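Local coordinates for membrane-bound lytic murein transglycosylase (Agrobacterium tumefaciens, PDB 2PNW), which probably cleaves the glycan strands of bacterial cell-wall peptidoglycan, as a membrane-bound lytic transglycosylase of the MltA family, at residues D10-R15 with P85-P90; G297-I302 with L319-D324. All blocks are in the same frame, centred on the assembly; numbering follows the deposited sequence.

Contact 1. Residues D10-R15 with P85-P90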
# COMPACT_ATOMS: atom_id res chain seq x y z
N ASP A 10 -2.81 -10.19 22.57
CA ASP A 10 -3.03 -10.16 24.00
C ASP A 10 -3.44 -8.78 24.46
O ASP A 10 -2.80 -7.79 24.12
CB ASP A 10 -1.75 -10.59 24.71
CG ASP A 10 -1.30 -11.97 24.29
OD1 ASP A 10 -1.97 -12.96 24.69
OD2 ASP A 10 -0.31 -12.07 23.53
N GLU A 11 -4.50 -8.73 25.26
CA GLU A 11 -5.02 -7.46 25.76
C GLU A 11 -3.96 -6.69 26.56
O GLU A 11 -3.23 -7.28 27.36
CB GLU A 11 -6.27 -7.69 26.60
CG GLU A 11 -6.90 -6.40 27.10
CD GLU A 11 -8.23 -6.62 27.80
OE1 GLU A 11 -8.65 -7.78 27.99
OE2 GLU A 11 -8.87 -5.61 28.15
N VAL A 12 -3.89 -5.38 26.32
CA VAL A 12 -3.11 -4.47 27.15
C VAL A 12 -4.03 -3.33 27.55
O VAL A 12 -5.21 -3.31 27.16
CB VAL A 12 -1.86 -3.91 26.42
CG1 VAL A 12 -0.84 -5.01 26.12
CG2 VAL A 12 -2.24 -3.15 25.13
N SER A 13 -3.49 -2.40 28.34
CA SER A 13 -4.16 -1.17 28.71
C SER A 13 -3.60 -0.04 27.86
O SER A 13 -2.49 -0.16 27.34
CB SER A 13 -3.89 -0.89 30.20
OG SER A 13 -3.95 0.50 30.47
N PHE A 14 -4.34 1.07 27.74
CA PHE A 14 -3.84 2.22 26.98
C PHE A 14 -2.56 2.81 27.60
O PHE A 14 -1.73 3.38 26.89
CB PHE A 14 -4.92 3.28 26.74
CG PHE A 14 -5.87 2.95 25.60
CD1 PHE A 14 -5.54 3.28 24.28
CD2 PHE A 14 -7.07 2.31 25.85
CE1 PHE A 14 -6.41 2.98 23.22
CE2 PHE A 14 -7.95 1.99 24.80
CZ PHE A 14 -7.61 2.33 23.48
N ARG A 15 -2.40 2.62 28.92
CA ARG A 15 -1.14 2.92 29.63
C ARG A 15 0.07 2.13 29.12
O ARG A 15 1.20 2.54 29.34
CB ARG A 15 -1.28 2.65 31.13
CG ARG A 15 -1.80 3.82 31.93
CD ARG A 15 -3.31 3.81 32.01
NE ARG A 15 -3.77 4.12 33.37
CZ ARG A 15 -5.05 4.14 33.75
NH1 ARG A 15 -6.02 3.87 32.87
NH2 ARG A 15 -5.36 4.43 35.01
N PRO A 85 -7.26 -2.22 23.25
CA PRO A 85 -5.99 -2.48 22.57
C PRO A 85 -5.41 -3.86 22.89
O PRO A 85 -5.50 -4.35 24.04
CB PRO A 85 -5.06 -1.39 23.13
CG PRO A 85 -5.65 -1.01 24.47
CD PRO A 85 -7.06 -1.56 24.56
N PHE A 86 -4.79 -4.46 21.87
CA PHE A 86 -4.16 -5.78 21.97
C PHE A 86 -2.80 -5.72 21.30
O PHE A 86 -2.69 -5.24 20.16
CB PHE A 86 -5.00 -6.82 21.24
CG PHE A 86 -6.32 -7.11 21.88
CD1 PHE A 86 -6.49 -8.27 22.64
CD2 PHE A 86 -7.40 -6.26 21.72
CE1 PHE A 86 -7.71 -8.56 23.23
CE2 PHE A 86 -8.63 -6.54 22.32
CZ PHE A 86 -8.78 -7.70 23.07
N ARG A 87 -1.77 -6.20 21.99
CA ARG A 87 -0.44 -6.34 21.39
C ARG A 87 -0.47 -7.51 20.43
O ARG A 87 -0.96 -8.59 20.77
CB ARG A 87 0.62 -6.60 22.48
CG ARG A 87 2.06 -6.59 21.97
CD ARG A 87 3.06 -6.92 23.11
NE ARG A 87 3.27 -5.75 23.97
CZ ARG A 87 2.83 -5.65 25.22
NH1 ARG A 87 2.17 -6.67 25.78
NH2 ARG A 87 3.04 -4.54 25.92
N ILE A 88 0.02 -7.30 19.21
CA ILE A 88 0.16 -8.40 18.26
C ILE A 88 1.57 -8.98 18.41
O ILE A 88 2.56 -8.26 18.30
CB ILE A 88 -0.08 -7.94 16.80
CG1 ILE A 88 -1.49 -7.36 16.65
CG2 ILE A 88 0.16 -9.10 15.81
CD1 ILE A 88 -1.73 -6.63 15.32
N SER A 89 1.66 -10.28 18.66
CA SER A 89 2.97 -10.94 18.79
C SER A 89 3.16 -12.01 17.73
O SER A 89 2.51 -13.06 17.80
CB SER A 89 3.12 -11.55 20.18
OG SER A 89 3.18 -10.55 21.18
N PRO A 90 4.05 -11.76 16.74
CA PRO A 90 4.32 -12.66 15.62
C PRO A 90 4.75 -14.07 16.06
O PRO A 90 5.39 -14.21 17.10
CB PRO A 90 5.50 -11.98 14.91
CG PRO A 90 5.33 -10.54 15.25
CD PRO A 90 4.88 -10.55 16.66
O HOH W 1 0.72 -10.39 22.11

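Contact 2. Residues G297-I302 with L319-D324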
# COMPACT_ATOMS: atom_id res chain seq x y z
N GLY A 297 -9.44 -0.68 7.76
CA GLY A 297 -10.19 0.32 8.51
C GLY A 297 -9.95 0.29 10.01
O GLY A 297 -10.37 1.20 10.70
N LEU A 298 -9.32 -0.76 10.52
CA LEU A 298 -9.07 -0.88 11.95
C LEU A 298 -7.89 -0.01 12.38
O LEU A 298 -6.95 0.15 11.60
CB LEU A 298 -8.79 -2.33 12.32
CG LEU A 298 -10.07 -3.15 12.35
CD1 LEU A 298 -9.72 -4.61 12.33
CD2 LEU A 298 -10.85 -2.79 13.63
N PRO A 299 -7.95 0.57 13.59
CA PRO A 299 -6.82 1.36 14.09
C PRO A 299 -5.69 0.48 14.60
O PRO A 299 -5.94 -0.56 15.24
CB PRO A 299 -7.42 2.18 15.27
CG PRO A 299 -8.92 1.93 15.20
CD PRO A 299 -9.07 0.58 14.55
N PHE A 300 -4.46 0.89 14.31
CA PHE A 300 -3.26 0.23 14.81
C PHE A 300 -2.39 1.29 15.44
O PHE A 300 -2.10 2.30 14.79
CB PHE A 300 -2.45 -0.41 13.66
CG PHE A 300 -3.04 -1.69 13.10
CD1 PHE A 300 -2.44 -2.92 13.39
CD2 PHE A 300 -4.15 -1.66 12.27
CE1 PHE A 300 -2.97 -4.11 12.85
CE2 PHE A 300 -4.72 -2.85 11.76
CZ PHE A 300 -4.12 -4.07 12.04
N PHE A 301 -1.96 1.06 16.69
CA PHE A 301 -0.94 1.92 17.30
C PHE A 301 0.43 1.31 17.04
O PHE A 301 0.67 0.14 17.39
CB PHE A 301 -1.18 2.12 18.80
CG PHE A 301 -0.29 3.18 19.42
CD1 PHE A 301 -0.62 4.53 19.35
CD2 PHE A 301 0.90 2.82 20.06
CE1 PHE A 301 0.22 5.51 19.90
CE2 PHE A 301 1.73 3.78 20.60
CZ PHE A 301 1.39 5.12 20.54
N ILE A 302 1.33 2.08 16.41
CA ILE A 302 2.61 1.56 15.98
C ILE A 302 3.70 2.27 16.77
O ILE A 302 3.74 3.50 16.79
CB ILE A 302 2.83 1.75 14.45
CG1 ILE A 302 1.68 1.10 13.64
CG2 ILE A 302 4.22 1.26 14.02
CD1 ILE A 302 1.53 -0.38 13.88
N LEU A 319 -1.11 6.41 16.40
CA LEU A 319 -2.27 5.65 15.96
C LEU A 319 -2.51 5.86 14.48
O LEU A 319 -2.51 7.00 13.99
CB LEU A 319 -3.50 6.07 16.75
CG LEU A 319 -4.75 5.17 16.58
CD1 LEU A 319 -4.47 3.73 17.07
CD2 LEU A 319 -5.90 5.77 17.34
N MET A 320 -2.75 4.76 13.78
CA MET A 320 -2.88 4.80 12.32
C MET A 320 -4.10 3.98 11.94
O MET A 320 -4.67 3.28 12.77
CB MET A 320 -1.61 4.21 11.67
CG MET A 320 -0.25 4.88 12.09
SD MET A 320 1.17 4.13 11.25
CE MET A 320 1.02 5.06 9.73
N LEU A 321 -4.54 4.09 10.68
CA LEU A 321 -5.59 3.21 10.21
C LEU A 321 -5.05 2.32 9.10
O LEU A 321 -4.23 2.76 8.29
CB LEU A 321 -6.81 3.98 9.70
CG LEU A 321 -7.55 4.82 10.75
CD1 LEU A 321 -8.46 5.79 10.04
CD2 LEU A 321 -8.35 3.91 11.68
N ALA A 322 -5.52 1.07 9.08
CA ALA A 322 -5.13 0.13 8.02
C ALA A 322 -5.91 0.45 6.76
O ALA A 322 -7.09 0.11 6.66
CB ALA A 322 -5.42 -1.31 8.47
N LEU A 323 -5.28 1.12 5.80
CA LEU A 323 -6.02 1.63 4.64
C LEU A 323 -5.46 1.11 3.31
O LEU A 323 -5.91 1.53 2.24
CB LEU A 323 -6.03 3.17 4.66
CG LEU A 323 -6.87 3.78 5.80
CD1 LEU A 323 -6.66 5.27 5.77
CD2 LEU A 323 -8.34 3.43 5.65
N ASP A 324 -4.49 0.19 3.36
CA ASP A 324 -3.92 -0.32 2.11
C ASP A 324 -3.29 -1.69 2.34
O ASP A 324 -3.24 -2.17 3.46
CB ASP A 324 -2.87 0.67 1.56
CG ASP A 324 -2.59 0.47 0.05
OD1 ASP A 324 -3.32 -0.29 -0.66
OD2 ASP A 324 -1.62 1.10 -0.43

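Contact 1. Residues D10-R15 with P85-P90
The Phe14 ring lies with one face against Pro85, whose CG sits almost over the ring centre, 3.8 Å from the centroid and 12° off the normal, a CH-pi contact. Pro85 CD is nearest Phe14 CE2, at 3.7 Å. Trp20 meets the Phe14 ring aslant. A second flat group, the Arg87 guanidinium, has Val12 CG1 over one face, 3.5 Å from Arg87 NH1; the two side chains cross at about a right angle, the arginine being extended as far as CD and then bent at chi3 (-78°). The other methyl of the valine, CG2, rests near Pro85 CB. Phe86 turns its ring obliquely to the backbone of Asp10 and Glu11, and its CE1 approaches Glu11 CB to 3.8 Å, while the glutamate carboxylate goes on to a salt bridge with Arg371. Asp10 and Arg87 form a hydrogen-bonded pair, and Val12 N adds a nearly straight bond (176°) to Pro85 O, 3.0 Å long. On the side of Asp10 and Ser89 a water accepts from Ser89 OG and donates to Arg87 O; its approach to Asp10 OD2 is too short to be trusted. Asp10 OD2 is also bonded to Ser8. Past the pairing, Ser13 OG accepts from Arg15 N in an ST turn at the start of a 3-10 segment. Strand 83-89 bonds along its other edge to strand 353-363, so the whole is a short antiparallel pairing in which the N-terminal strand 8-11 extends a beta-sheet.

Contact 2. Residues G297-I302 with L319-D324
Phe300 and Ala322 meet on one face of the sheet, with the alanine CB oblique to the phenylalanine ring and 3.7 Å from its CE2. Phe300 CG is anti to the carbonyl carbon (chi1 -75°), which carries the ring along the strand toward Ala322; His294 packs edge-to-face with it. Further along, Ile302 and Met320 cross at about a right angle, and Ile302 CG1 comes to 3.9 Å from the Met320 sulfur, SD. The opposite face bears Pro299, Phe301, Leu319 and Leu321. Here Leu319 reaches across with one branch: its CD1 lies 3.8 Å from Pro299 CB and also near Phe301 CB. The Phe301 ring stands obliquely to the Leu319 backbone, CD1 being 3.5 Å from Leu319 N. Leu321 slants across Pro299, its CD2 near the proline and 3.5 Å from Gly297 O, a buried carbonyl oxygen with no polar partner in the model. These strands, 299-304 and 316-324, form a beta hairpin within the 3D domain, a family of the double-psi beta-barrel clan. Phe300 and Met320 make its hydrogen-bonded pair: Phe300 N donates to Met320 O at 2.9 Å, and Met320 N returns a bond to Phe300 O. Two more bonds follow beyond Pro299, from Ala322 N to Leu298 O and from Gly297 N to Ala322 O, the last 2.7 Å long and in the carbonyl plane. On the leucine face helix 28-39 covers Leu319 and Leu321 with Leu28, while on the Phe300 face Leu287 of strand 286-288 touches both Phe300 and Ile302.

Overall arrangement
The centre of contact 1 lies about 24 Å from that of the chain, and the contact is only partly buried, Pro85 and Phe86 being covered; the centre of contact 2 is about 12 Å away and all its touching residues are buried. Both are antiparallel strand pairings, and strand 353-363 links them, bonding to 83-89 of contact 1 and to 299-304 of contact 2. They also touch directly, Ile88 CD1 lying 3.7 Å from Phe300 CE1, with their centres about 14 Å apart. Both rest on backbone bonds and apolar packing, but 10-15 with 85-90 adds charged side chains and a water, whereas neither takes part between 297-302 and 319-324.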